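Side-chain contact in cell division inhibitor SulA (Pseudomonas aeruginosa, PDB 1OFU), which probably halts cell division during the SOS response by binding FtsZ and blocking its polymerization into the Z ring: residues L74-E77 and A78-G82. Residues are numbered along the deposited sequence; the frame is centred on the assembly and turned at random.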
loop_
_atom_site.group_PDB
_atom_site.type_symbol
_atom_site.label_atom_id
_atom_site.label_comp_id
_atom_site.label_asym_id
_atom_site.label_seq_id
_atom_site.Cartn_x
_atom_site.Cartn_y
_atom_site.Cartn_z
ATOM N N LEU D 74 -26.111 2.117 10.672
ATOM C CA LEU D 74 -24.878 2.304 11.431
ATOM C C LEU D 74 -23.840 3.033 10.575
ATOM O O LEU D 74 -23.107 3.882 11.079
ATOM C CB LEU D 74 -24.312 0.954 11.891
ATOM C CG LEU D 74 -23.562 0.965 13.232
ATOM C CD1 LEU D 74 -22.871 -0.370 13.441
ATOM C CD2 LEU D 74 -22.544 2.083 13.266
ATOM N N SER D 75 -23.777 2.709 9.282
ATOM C CA SER D 75 -22.820 3.358 8.384
ATOM C C SER D 75 -23.079 4.859 8.276
ATOM O O SER D 75 -22.158 5.667 8.395
ATOM C CB SER D 75 -22.873 2.733 6.987
ATOM O OG SER D 75 -22.497 1.365 7.015
ATOM N N CYS D 76 -24.335 5.233 8.052
ATOM C CA CYS D 76 -24.686 6.644 7.922
ATOM C C CYS D 76 -24.388 7.393 9.212
ATOM O O CYS D 76 -23.927 8.532 9.188
ATOM C CB CYS D 76 -26.168 6.797 7.578
ATOM S SG CYS D 76 -26.656 6.064 5.993
ATOM N N GLU D 77 -24.642 6.737 10.339
ATOM C CA GLU D 77 -24.410 7.347 11.639
ATOM C C GLU D 77 -22.931 7.647 11.868
ATOM O O GLU D 77 -22.570 8.757 12.261
ATOM C CB GLU D 77 -24.942 6.431 12.743
ATOM C CG GLU D 77 -25.280 7.167 14.016
ATOM C CD GLU D 77 -26.299 8.269 13.790
ATOM O OE1 GLU D 77 -27.420 7.953 13.343
ATOM O OE2 GLU D 77 -25.977 9.449 14.054
ATOM N N ALA D 78 -22.078 6.654 11.620
ATOM C CA ALA D 78 -20.638 6.820 11.795
ATOM C C ALA D 78 -20.100 7.910 10.866
ATOM O O ALA D 78 -19.170 8.636 11.218
ATOM C CB ALA D 78 -19.922 5.491 11.530
ATOM N N LEU D 79 -20.675 8.016 9.671
ATOM C CA LEU D 79 -20.253 9.042 8.717
ATOM C C LEU D 79 -20.704 10.390 9.258
ATOM O O LEU D 79 -19.929 11.341 9.356
ATOM C CB LEU D 79 -20.906 8.804 7.353
ATOM C CG LEU D 79 -20.359 7.645 6.516
ATOM C CD1 LEU D 79 -21.409 7.179 5.525
ATOM C CD2 LEU D 79 -19.098 8.092 5.806
ATOM N N ARG D 80 -21.981 10.438 9.610
ATOM C CA ARG D 80 -22.638 11.622 10.149
ATOM C C ARG D 80 -21.858 12.244 11.312
ATOM O O ARG D 80 -21.600 13.447 11.322
ATOM C CB ARG D 80 -24.035 11.211 10.604
ATOM C CG ARG D 80 -25.011 12.316 10.891
ATOM C CD ARG D 80 -26.370 11.680 11.107
ATOM N NE ARG D 80 -26.766 10.901 9.935
ATOM C CZ ARG D 80 -27.520 9.807 9.977
ATOM N NH1 ARG D 80 -27.831 9.170 8.854
ATOM N NH2 ARG D 80 -27.951 9.338 11.140
ATOM N N LEU D 81 -21.487 11.411 12.283
ATOM C CA LEU D 81 -20.747 11.854 13.464
ATOM C C LEU D 81 -19.408 12.483 13.111
ATOM O O LEU D 81 -18.810 13.189 13.926
ATOM C CB LEU D 81 -20.532 10.675 14.419
ATOM C CG LEU D 81 -21.680 10.267 15.350
ATOM C CD1 LEU D 81 -23.017 10.379 14.654
ATOM C CD2 LEU D 81 -21.439 8.852 15.825
ATOM N N GLY D 82 -18.933 12.206 11.901
ATOM C CA GLY D 82 -17.679 12.777 11.438
ATOM C C GLY D 82 -16.419 12.437 12.207
ATOM O O GLY D 82 -15.463 13.217 12.218
#
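Leu74 O receives the amide of Ala78 (N to O 3.0 Å), the first of four i to i+4 bonds in the last turns of helix 68-80. Ser75 O takes Leu79 N and lies against the branch of that leucine, with Leu79 CG 3.3 Å from Ser75 O; the serine hydroxyl itself is bonded to Ala71 O, one turn back, and to Ser89 OG. Cys76 accepts Arg80 N at its carbonyl, and the arginine chain, bent at chi3 (-58°), folds back along the helix until its NH1 lies 3.2 Å from Cys76 CB. The same carbonyl oxygen sits over one face of the guanidinium, toward its rim.

With CG swung away from the backbone N (chi1 -156°) and the chain bent at chi2, Glu77 brings OE1 to Arg80 NH2 in a 2.7 Å salt bridge. One oxygen meets one nitrogen, the carboxylate and guanidinium planes 82° apart. OE2 lies on the C-terminal side of OE1, 3.2 Å from Leu81 CD1, and has a long, weak ion pair with a basic side chain on the chain of another protein. Leu81 N closes the series on Glu77 O, before Gly82 leaves the helix with positive phi. An i to i+3 Glu-Arg bridge thus links two partly exposed side chains at the C-terminal end of helix 68-80, whose residues 78-82 lie in an FtsZ-binding region, while Ala78 and Leu79 pack on the parallel sheet of this alpha/beta fold.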